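Local coordinates for solute-binding protein Csal_2479 (Chromohalobacter salexigens, PDB 4P1L) that binds D-glucuronate in vitro and probably delivers it to the membrane permease of a tripartite ATP-independent periplasmic (TRAP) transport system, at residues E51-R56 against E248-A253; N134-S139 against V238-W243; R27-H32 against D83-N88. All blocks are in the same frame, centred on the assembly; numbering follows the deposited sequence.

Interaction 1: E51-R56 against E248-A253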
loop_
_atom_site.group_PDB
_atom_site.type_symbol
_atom_site.label_atom_id
_atom_site.label_comp_id
_atom_site.label_asym_id
_atom_site.label_seq_id
_atom_site.Cartn_x
_atom_site.Cartn_y
_atom_site.Cartn_z
ATOM N N GLU A 51 -20.113 -17.821 5.882
ATOM C CA GLU A 51 -21.497 -18.023 5.439
ATOM C C GLU A 51 -21.555 -18.791 4.121
ATOM O O GLU A 51 -22.316 -19.748 3.983
ATOM C CB GLU A 51 -22.218 -16.676 5.310
ATOM C CG GLU A 51 -22.354 -15.951 6.656
ATOM C CD GLU A 51 -22.531 -14.441 6.526
ATOM O OE1 GLU A 51 -22.539 -13.923 5.384
ATOM O OE2 GLU A 51 -22.686 -13.785 7.581
ATOM N N LYS A 52 -20.733 -18.399 3.155
ATOM C CA LYS A 52 -20.803 -19.031 1.845
ATOM C C LYS A 52 -20.285 -20.457 1.851
ATOM O O LYS A 52 -20.644 -21.225 0.966
ATOM C CB LYS A 52 -20.030 -18.233 0.810
ATOM C CG LYS A 52 -20.716 -16.970 0.312
ATOM C CD LYS A 52 -20.082 -16.548 -1.020
ATOM C CE LYS A 52 -20.424 -15.123 -1.410
ATOM N NZ LYS A 52 -21.840 -14.988 -1.881
ATOM N N THR A 53 -19.420 -20.801 2.810
ATOM C CA THR A 53 -18.857 -22.150 2.869
ATOM C C THR A 53 -19.548 -22.997 3.927
ATOM O O THR A 53 -19.047 -24.048 4.301
ATOM C CB THR A 53 -17.322 -22.177 3.146
ATOM O OG1 THR A 53 -17.034 -21.666 4.460
ATOM C CG2 THR A 53 -16.573 -21.375 2.112
ATOM N N GLU A 54 -20.678 -22.513 4.432
ATOM C CA GLU A 54 -21.405 -23.218 5.480
ATOM C C GLU A 54 -20.481 -23.637 6.634
ATOM O O GLU A 54 -20.570 -24.751 7.157
ATOM C CB GLU A 54 -22.139 -24.421 4.875
ATOM C CG GLU A 54 -23.171 -23.987 3.835
ATOM C CD GLU A 54 -23.675 -25.129 2.964
ATOM O OE1 GLU A 54 -23.220 -26.279 3.146
ATOM O OE2 GLU A 54 -24.528 -24.858 2.088
ATOM N N GLY A 55 -19.596 -22.724 7.029
ATOM C CA GLY A 55 -18.733 -22.933 8.181
ATOM C C GLY A 55 -17.519 -23.822 7.944
ATOM O O GLY A 55 -16.754 -24.090 8.871
ATOM N N ARG A 56 -17.328 -24.286 6.713
ATOM C CA ARG A 56 -16.160 -25.119 6.404
ATOM C C ARG A 56 -14.882 -24.310 6.525
ATOM O O ARG A 56 -13.828 -24.823 6.897
ATOM C CB ARG A 56 -16.258 -25.710 4.994
ATOM C CG ARG A 56 -17.289 -26.830 4.852
ATOM C CD ARG A 56 -17.212 -27.437 3.476
ATOM N NE ARG A 56 -17.701 -26.529 2.446
ATOM C CZ ARG A 56 -18.985 -26.337 2.148
ATOM N NH1 ARG A 56 -19.943 -26.993 2.803
ATOM N NH2 ARG A 56 -19.318 -25.486 1.186
ATOM N N GLU A 248 -13.207 -27.029 -4.992
ATOM C CA GLU A 248 -13.349 -26.087 -6.105
ATOM C C GLU A 248 -14.523 -25.143 -5.835
ATOM O O GLU A 248 -14.454 -23.945 -6.120
ATOM C CB GLU A 248 -13.559 -26.856 -7.422
ATOM C CG GLU A 248 -13.509 -26.000 -8.686
ATOM C CD GLU A 248 -14.855 -25.396 -9.045
ATOM O OE1 GLU A 248 -15.889 -26.082 -8.872
ATOM O OE2 GLU A 248 -14.877 -24.228 -9.498
ATOM N N LYS A 249 -15.606 -25.673 -5.268
ATOM C CA LYS A 249 -16.772 -24.835 -4.999
ATOM C C LYS A 249 -16.442 -23.769 -3.949
ATOM O O LYS A 249 -16.825 -22.612 -4.080
ATOM C CB LYS A 249 -17.975 -25.673 -4.544
ATOM C CG LYS A 249 -19.256 -24.864 -4.429
ATOM C CD LYS A 249 -20.397 -25.684 -3.841
ATOM C CE LYS A 249 -20.003 -26.275 -2.489
ATOM N NZ LYS A 249 -21.159 -26.428 -1.562
ATOM N N ASP A 250 -15.717 -24.149 -2.908
ATOM C CA ASP A 250 -15.361 -23.164 -1.888
ATOM C C ASP A 250 -14.396 -22.086 -2.416
ATOM O O ASP A 250 -14.506 -20.907 -2.037
ATOM C CB ASP A 250 -14.803 -23.849 -0.636
ATOM C CG ASP A 250 -15.896 -24.443 0.244
ATOM O OD1 ASP A 250 -17.101 -24.235 -0.050
ATOM O OD2 ASP A 250 -15.541 -25.118 1.241
ATOM N N ARG A 251 -13.453 -22.459 -3.285
ATOM C CA ARG A 251 -12.594 -21.446 -3.915
ATOM C C ARG A 251 -13.446 -20.424 -4.666
ATOM O O ARG A 251 -13.221 -19.227 -4.571
ATOM C CB ARG A 251 -11.573 -22.071 -4.880
ATOM C CG ARG A 251 -10.321 -22.665 -4.204
ATOM C CD ARG A 251 -9.265 -23.113 -5.231
ATOM N NE ARG A 251 -9.649 -24.345 -5.909
ATOM C CZ ARG A 251 -9.527 -25.553 -5.357
ATOM N NH1 ARG A 251 -9.914 -26.638 -6.022
ATOM N NH2 ARG A 251 -9.003 -25.678 -4.134
ATOM N N GLN A 252 -14.425 -20.893 -5.431
ATOM C CA GLN A 252 -15.253 -19.967 -6.210
ATOM C C GLN A 252 -16.002 -19.014 -5.267
ATOM O O GLN A 252 -16.109 -17.799 -5.530
ATOM C CB GLN A 252 -16.218 -20.741 -7.129
ATOM C CG GLN A 252 -17.349 -19.892 -7.718
ATOM C CD GLN A 252 -18.279 -20.680 -8.646
ATOM O OE1 GLN A 252 -17.933 -21.757 -9.145
ATOM N NE2 GLN A 252 -19.469 -20.139 -8.877
ATOM N N ALA A 253 -16.492 -19.556 -4.156
ATOM C CA ALA A 253 -17.221 -18.763 -3.175
ATOM C C ALA A 253 -16.314 -17.739 -2.486
ATOM O O ALA A 253 -16.716 -16.592 -2.257
ATOM C CB ALA A 253 -17.891 -19.675 -2.131
HETATM O O HOH W 1 -19.327 -22.984 -0.988
#
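Arg56 meets Asp250 where a Schellman motif ends helix 37-52 and the turn after it faces the first turns of helix 248-282. Guanidinium and carboxylate lie nearly coplanar, with 9° between their planes. The grip is side-on: NE of Arg56 binds OD2 of Asp250 at 2.8 Å, and NH2 of Arg56 binds OD1 of Asp250, also at 2.8 Å. Both bonds are almost straight, and both oxygens use their syn lone pairs. The arginine chain bends at chi3 (-70°), which turns the NE and NH2 edge toward the acid. Thr53 O lies over one face of the guanidinium. NH1 of Arg56 reaches back to Glu54 OE1 in a weak salt bridge, so the arginine lies between two acids. The ammonium of Lys249 is close by. Its NZ is 3.4 Å from Arg56 NH2, a like-charge pair that the nearby carboxylates probably temper. With an alanine at Asp250, Arg56 would probably lose both bonds of its grip, face Lys249 without the neutralising acid, and be freer to turn. Thr53 CG2 rests against the Asp250 carboxylate, while its OG1 bonds to Val49 O. The apolar contact is Lys52 CB on Ala253 CB at 3.9 Å. A single water gives one proton to Lys52 O and the other to Asp250 OD1, at 2.7 Å from OD1.

Interaction 2: N134-S139 against V238-W243. With SO4 (sulfate ion), chain E.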
loop_
_atom_site.group_PDB
_atom_site.type_symbol
_atom_site.label_atom_id
_atom_site.label_comp_id
_atom_site.label_asym_id
_atom_site.label_seq_id
_atom_site.Cartn_x
_atom_site.Cartn_y
_atom_site.Cartn_z
ATOM N N ASN A 134 3.766 -18.119 -4.230
ATOM C CA ASN A 134 2.874 -18.803 -3.281
ATOM C C ASN A 134 1.800 -17.937 -2.657
ATOM O O ASN A 134 1.250 -18.300 -1.621
ATOM C CB ASN A 134 3.652 -19.462 -2.134
ATOM C CG ASN A 134 4.253 -20.788 -2.507
ATOM O OD1 ASN A 134 4.008 -21.332 -3.583
ATOM N ND2 ASN A 134 5.034 -21.339 -1.585
ATOM N N LEU A 135 1.483 -16.813 -3.279
ATOM C CA LEU A 135 0.384 -15.966 -2.818
ATOM C C LEU A 135 -0.690 -15.856 -3.895
ATOM O O LEU A 135 -0.404 -15.470 -5.040
ATOM C CB LEU A 135 0.911 -14.578 -2.444
ATOM C CG LEU A 135 1.911 -14.532 -1.276
ATOM C CD1 LEU A 135 2.549 -13.142 -1.149
ATOM C CD2 LEU A 135 1.258 -14.938 0.047
ATOM N N ILE A 136 -1.931 -16.192 -3.520
ATOM C CA ILE A 136 -3.033 -16.178 -4.460
ATOM C C ILE A 136 -3.869 -14.910 -4.247
ATOM O O ILE A 136 -4.521 -14.759 -3.218
ATOM C CB ILE A 136 -3.918 -17.417 -4.308
ATOM C CG1 ILE A 136 -3.070 -18.700 -4.366
ATOM C CG2 ILE A 136 -5.005 -17.399 -5.348
ATOM C CD1 ILE A 136 -2.216 -18.838 -5.642
ATOM N N VAL A 137 -3.814 -13.992 -5.205
ATOM C CA VAL A 137 -4.514 -12.706 -5.068
ATOM C C VAL A 137 -5.961 -12.868 -5.467
ATOM O O VAL A 137 -6.265 -13.360 -6.566
ATOM C CB VAL A 137 -3.900 -11.615 -5.957
ATOM C CG1 VAL A 137 -4.771 -10.364 -5.915
ATOM C CG2 VAL A 137 -2.488 -11.291 -5.517
ATOM N N LEU A 138 -6.862 -12.468 -4.566
ATOM C CA LEU A 138 -8.282 -12.593 -4.802
ATOM C C LEU A 138 -8.933 -11.264 -5.188
ATOM O O LEU A 138 -9.942 -11.241 -5.879
ATOM C CB LEU A 138 -8.970 -13.130 -3.552
ATOM C CG LEU A 138 -8.461 -14.485 -3.049
ATOM C CD1 LEU A 138 -9.351 -14.975 -1.930
ATOM C CD2 LEU A 138 -8.417 -15.486 -4.186
ATOM N N SER A 139 -8.389 -10.161 -4.700
ATOM C CA SER A 139 -8.929 -8.852 -5.032
ATOM C C SER A 139 -7.937 -7.775 -4.647
ATOM O O SER A 139 -6.960 -8.046 -3.945
ATOM C CB SER A 139 -10.263 -8.639 -4.330
ATOM O OG SER A 139 -10.097 -8.631 -2.926
ATOM N N VAL A 238 -4.430 -15.150 -0.370
ATOM C CA VAL A 238 -4.466 -16.393 0.406
ATOM C C VAL A 238 -3.158 -17.184 0.172
ATOM O O VAL A 238 -2.631 -17.203 -0.939
ATOM C CB VAL A 238 -5.716 -17.235 0.019
ATOM C CG1 VAL A 238 -5.705 -18.618 0.704
ATOM C CG2 VAL A 238 -6.991 -16.480 0.370
ATOM N N ALA A 239 -2.628 -17.825 1.213
ATOM C CA ALA A 239 -1.529 -18.782 1.054
ATOM C C ALA A 239 -1.890 -19.855 0.004
ATOM O O ALA A 239 -2.969 -20.463 0.034
ATOM C CB ALA A 239 -1.200 -19.461 2.377
ATOM N N LYS A 240 -0.991 -20.093 -0.936
ATOM C CA LYS A 240 -1.278 -21.087 -1.967
ATOM C C LYS A 240 -1.638 -22.444 -1.352
ATOM O O LYS A 240 -2.547 -23.115 -1.821
ATOM C CB LYS A 240 -0.100 -21.250 -2.933
ATOM C CG LYS A 240 -0.391 -22.270 -4.067
ATOM C CD LYS A 240 0.801 -22.435 -5.021
ATOM C CE LYS A 240 1.019 -21.195 -5.880
ATOM N NZ LYS A 240 1.669 -21.498 -7.199
ATOM N N ALA A 241 -0.921 -22.837 -0.307
ATOM C CA ALA A 241 -1.187 -24.108 0.372
ATOM C C ALA A 241 -2.624 -24.164 0.891
ATOM O O ALA A 241 -3.325 -25.167 0.724
ATOM C CB ALA A 241 -0.218 -24.293 1.526
ATOM N N SER A 242 -3.062 -23.081 1.519
ATOM C CA SER A 242 -4.409 -23.041 2.090
ATOM C C SER A 242 -5.470 -23.036 0.998
ATOM O O SER A 242 -6.533 -23.628 1.135
ATOM C CB SER A 242 -4.583 -21.801 2.973
ATOM O OG SER A 242 -3.679 -21.840 4.056
ATOM N N TRP A 243 -5.164 -22.349 -0.092
ATOM C CA TRP A 243 -6.050 -22.264 -1.244
ATOM C C TRP A 243 -6.276 -23.629 -1.892
ATOM O O TRP A 243 -7.410 -24.022 -2.162
ATOM C CB TRP A 243 -5.423 -21.286 -2.252
ATOM C CG TRP A 243 -6.333 -20.848 -3.365
ATOM C CD1 TRP A 243 -6.118 -21.019 -4.693
ATOM C CD2 TRP A 243 -7.574 -20.141 -3.249
ATOM N NE1 TRP A 243 -7.146 -20.463 -5.419
ATOM C CE2 TRP A 243 -8.056 -19.921 -4.558
ATOM C CE3 TRP A 243 -8.330 -19.676 -2.173
ATOM C CZ2 TRP A 243 -9.277 -19.276 -4.820
ATOM C CZ3 TRP A 243 -9.543 -19.022 -2.439
ATOM C CH2 TRP A 243 -9.985 -18.817 -3.749
HETATM S S SO4 E . -8.628 -20.682 -8.998
HETATM O O1 SO4 E . -9.841 -19.989 -8.584
HETATM O O2 SO4 E . -8.411 -20.462 -10.421
HETATM O O3 SO4 E . -7.440 -20.211 -8.283
HETATM O O4 SO4 E . -8.772 -22.108 -8.708
#
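Ile136 and Leu138 press on the same face of the Trp243 indole in two CH-pi contacts. Ile136 CG2 sits 3.9 Å from the centroid of the five-membered ring, and Leu138 CD2 lies over the six-membered ring. Placing CG2 anti to the backbone N lets the CG1 branch of Ile136 (chi1 -52°) cross Lys240 at about a right angle. The other methyl of Leu138, CD1, meets Val238 CG2 at 3.6 Å. Ile254 of helix 248-282 adds to this apolar layer.

Beside it the backbones pair as antiparallel strands. Ile136 and Val238 form a hydrogen-bonded pair, N to O both ways at 2.9 Å. Leu135 and Ala239 are the next, non-hydrogen-bonded pair. Just past strand 234-239, Lys240 N bonds to Asn134 O at 3.0 Å, from above the carbonyl plane. The aliphatic chain of Lys240 crosses the Asn134 amide, CD lying 3.7 Å from OD1. Ala239 is the N-cap of helix 240-245.

At the indole edge, Trp243 NE1 donates to O3 of a sulfate, probably from the crystallisation liquor, at 2.9 Å and 172°. The sulfate also binds Arg255. The indole is thus held by methyls on one face, while its N-H is taken up in this crystal by the sulfate.

Interaction 3: R27-H32 against D83-N88. With BDP (beta-D-glucopyranuronic acid), chain C.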
loop_
_atom_site.group_PDB
_atom_site.type_symbol
_atom_site.label_atom_id
_atom_site.label_comp_id
_atom_site.label_asym_id
_atom_site.label_seq_id
_atom_site.Cartn_x
_atom_site.Cartn_y
_atom_site.Cartn_z
ATOM N N ARG A 27 -6.348 -18.070 9.711
ATOM C CA ARG A 27 -5.895 -16.830 10.342
ATOM C C ARG A 27 -5.438 -15.841 9.275
ATOM O O ARG A 27 -4.708 -16.192 8.344
ATOM C CB ARG A 27 -4.717 -17.049 11.288
ATOM C CG ARG A 27 -4.887 -18.176 12.249
ATOM C CD ARG A 27 -3.540 -18.808 12.449
ATOM N NE ARG A 27 -2.855 -18.241 13.593
ATOM C CZ ARG A 27 -1.534 -18.184 13.729
ATOM N NH1 ARG A 27 -0.724 -18.621 12.768
ATOM N NH2 ARG A 27 -1.024 -17.662 14.832
ATOM N N GLY A 28 -5.865 -14.603 9.459
ATOM C CA GLY A 28 -5.553 -13.551 8.517
ATOM C C GLY A 28 -4.899 -12.369 9.193
ATOM O O GLY A 28 -5.033 -12.154 10.410
ATOM N N TRP A 29 -4.215 -11.577 8.371
ATOM C CA TRP A 29 -3.338 -10.520 8.865
ATOM C C TRP A 29 -3.753 -9.169 8.304
ATOM O O TRP A 29 -4.035 -9.028 7.106
ATOM C CB TRP A 29 -1.902 -10.831 8.428
ATOM C CG TRP A 29 -0.832 -9.877 8.911
ATOM C CD1 TRP A 29 -0.072 -10.006 10.039
ATOM C CD2 TRP A 29 -0.394 -8.678 8.274
ATOM N NE1 TRP A 29 0.800 -8.960 10.154
ATOM C CE2 TRP A 29 0.621 -8.122 9.087
ATOM C CE3 TRP A 29 -0.769 -7.999 7.106
ATOM C CZ2 TRP A 29 1.268 -6.935 8.766
ATOM C CZ3 TRP A 29 -0.112 -6.808 6.792
ATOM C CH2 TRP A 29 0.898 -6.304 7.612
ATOM N N ASN A 30 -3.792 -8.174 9.181
ATOM C CA ASN A 30 -3.971 -6.776 8.798
ATOM C C ASN A 30 -3.076 -5.937 9.696
ATOM O O ASN A 30 -3.023 -6.184 10.897
ATOM C CB ASN A 30 -5.444 -6.408 8.987
ATOM C CG ASN A 30 -5.739 -4.978 8.716
ATOM O OD1 ASN A 30 -5.070 -4.314 7.899
ATOM N ND2 ASN A 30 -6.820 -4.495 9.324
ATOM N N ILE A 31 -2.351 -4.976 9.121
ATOM C CA ILE A 31 -1.491 -4.112 9.912
ATOM C C ILE A 31 -2.292 -3.012 10.649
ATOM O O ILE A 31 -1.837 -2.484 11.684
ATOM C CB ILE A 31 -0.369 -3.466 9.026
ATOM C CG1 ILE A 31 0.690 -2.770 9.882
ATOM C CG2 ILE A 31 -0.933 -2.450 8.008
ATOM C CD1 ILE A 31 2.028 -2.540 9.153
ATOM N N HIS A 32 -3.463 -2.660 10.103
ATOM C CA HIS A 32 -4.235 -1.495 10.578
ATOM C C HIS A 32 -5.187 -1.889 11.719
ATOM O O HIS A 32 -5.403 -3.075 11.982
ATOM C CB HIS A 32 -5.056 -0.888 9.435
ATOM C CG HIS A 32 -4.219 -0.374 8.294
ATOM N ND1 HIS A 32 -3.532 0.817 8.360
ATOM C CD2 HIS A 32 -3.958 -0.893 7.066
ATOM C CE1 HIS A 32 -2.870 1.010 7.227
ATOM N NE2 HIS A 32 -3.117 -0.013 6.427
ATOM N N ASP A 83 -2.911 -17.875 6.733
ATOM C CA ASP A 83 -3.777 -18.305 5.637
ATOM C C ASP A 83 -4.179 -17.210 4.657
ATOM O O ASP A 83 -4.275 -17.452 3.447
ATOM C CB ASP A 83 -5.036 -18.957 6.204
ATOM C CG ASP A 83 -4.724 -20.159 7.063
ATOM O OD1 ASP A 83 -4.328 -21.205 6.492
ATOM O OD2 ASP A 83 -4.919 -20.056 8.294
ATOM N N PHE A 84 -4.435 -16.010 5.160
ATOM C CA PHE A 84 -4.775 -14.908 4.273
ATOM C C PHE A 84 -4.283 -13.568 4.834
ATOM O O PHE A 84 -3.881 -13.481 5.987
ATOM C CB PHE A 84 -6.285 -14.897 3.976
ATOM C CG PHE A 84 -7.169 -14.495 5.152
ATOM C CD1 PHE A 84 -7.451 -15.386 6.175
ATOM C CD2 PHE A 84 -7.757 -13.232 5.202
ATOM C CE1 PHE A 84 -8.274 -15.036 7.235
ATOM C CE2 PHE A 84 -8.581 -12.880 6.248
ATOM C CZ PHE A 84 -8.841 -13.782 7.276
ATOM N N ALA A 85 -4.303 -12.525 4.009
ATOM C CA ALA A 85 -3.789 -11.254 4.440
ATOM C C ALA A 85 -4.117 -10.150 3.433
ATOM O O ALA A 85 -4.377 -10.408 2.248
ATOM C CB ALA A 85 -2.306 -11.349 4.643
ATOM N N ASN A 86 -4.093 -8.933 3.952
ATOM C CA ASN A 86 -4.111 -7.693 3.184
ATOM C C ASN A 86 -2.689 -7.149 3.234
ATOM O O ASN A 86 -2.207 -6.730 4.283
ATOM C CB ASN A 86 -5.156 -6.758 3.816
ATOM C CG ASN A 86 -5.029 -5.299 3.411
ATOM O OD1 ASN A 86 -5.338 -4.427 4.208
ATOM N ND2 ASN A 86 -4.583 -5.022 2.182
ATOM N N PHE A 87 -1.988 -7.227 2.102
ATOM C CA PHE A 87 -0.658 -6.671 2.013
ATOM C C PHE A 87 -0.628 -5.461 1.085
ATOM O O PHE A 87 -1.213 -5.498 0.001
ATOM C CB PHE A 87 0.334 -7.692 1.453
ATOM C CG PHE A 87 0.559 -8.880 2.330
ATOM C CD1 PHE A 87 0.837 -8.724 3.678
ATOM C CD2 PHE A 87 0.489 -10.158 1.810
ATOM C CE1 PHE A 87 1.045 -9.807 4.488
ATOM C CE2 PHE A 87 0.717 -11.266 2.627
ATOM C CZ PHE A 87 0.994 -11.073 3.976
ATOM N N ASN A 88 0.094 -4.431 1.502
ATOM C CA ASN A 88 0.514 -3.370 0.594
ATOM C C ASN A 88 1.573 -3.913 -0.390
ATOM O O ASN A 88 2.471 -4.699 -0.012
ATOM C CB ASN A 88 1.054 -2.192 1.394
ATOM C CG ASN A 88 1.315 -0.964 0.536
ATOM O OD1 ASN A 88 2.384 -0.839 -0.067
ATOM N ND2 ASN A 88 0.358 -0.055 0.488
HETATM C C1 BDP C . -0.095 2.186 4.621
HETATM C C2 BDP C . -0.324 0.759 4.145
HETATM C C3 BDP C . 0.207 -0.183 5.157
HETATM C C4 BDP C . 1.666 0.104 5.320
HETATM C C5 BDP C . 1.893 1.577 5.752
HETATM C C6 BDP C . 3.372 1.935 5.890
HETATM O O2 BDP C . -1.727 0.600 4.020
HETATM O O3 BDP C . 0.085 -1.575 4.553
HETATM O O4 BDP C . 2.243 -0.779 6.297
HETATM O O5 BDP C . 1.310 2.423 4.812
HETATM O O6A BDP C . 3.699 3.128 5.585
HETATM O O1 BDP C . -0.544 3.075 3.658
HETATM O O6B BDP C . 4.170 1.099 6.361
HETATM O O HOH W 2 -2.845 -4.757 6.174
#
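Phe84 turns its ring back over Gly28 because CG stands between the backbone N and the carbonyl carbon (chi1 70°). The ring lies flat over the glycine, with Gly28 CA 3.4 Å from its centroid. A side chain on Gly28 would run into the ring. Trp29 points to the other face of the sheet, CG anti to its N (chi1 -177°). There its CB touches Ala85 CB at 3.8 Å, and its six-membered ring meets the Phe87 ring obliquely, CE3 to CE1. The edge of the indole faces Asn86 O, and NE1 bonds to Gly68 O.

The two strands run parallel, with 5° between their directions. Arg27 O accepts from both Asp83 N and Phe84 N. Farther along, Trp29 N reaches Phe84 O in a weak bond, and Asn86 N reaches Trp29 O at 3.2 Å. At the start of the pair Arg27 N donates to Asp83 OD2 at 2.8 Å, on the anti lone pair. The other oxygen of Asp83 bonds to Ser242.

Next along the chain, Asn30 OD1 accepts from His32 N, an Asx turn that shapes the chain ahead of the ligand. Asn30 ND2 bonds to His63. A water accepts from Ile31 N and donates to Asn86 O. His32 NE2 donates to O2 of the bound glucuronate at 2.8 Å. Ile31 CD1 touches O4 of the sugar at 3.4 Å. Asn88 packs its CB on O3 and bonds through ND2 to Glu234, whose OE2 also bonds to the glucuronate. Parallel strands whose C-terminal ends carry ligand-binding residues into a cleft are characteristic of periplasmic solute-binding proteins, and here they supply part of the glucuronate pocket.

How the interactions relate
Interactions 2 and 3 share one mixed five-stranded sheet, in which strands 84-88 and 234-239 are neighbours. Their centres are about 12 Å apart. They touch where Ala239 N meets Asp83 O, probably by a hydrogen bond. Interaction 1 lies farther out, its centre about 15 Å from that of interaction 2 and about 20 Å from that of interaction 3. It joins the end of helix 37-52 to the start of helix 248-282, and Arg251 NH2 probably bonds to Trp243 O. Along the chain, interaction 2 is nested within the loop closed by interaction 1. Interaction 3 closes before interaction 2 opens, and crosses interaction 1. The three contacts thus run from the glucuronate site to the periphery.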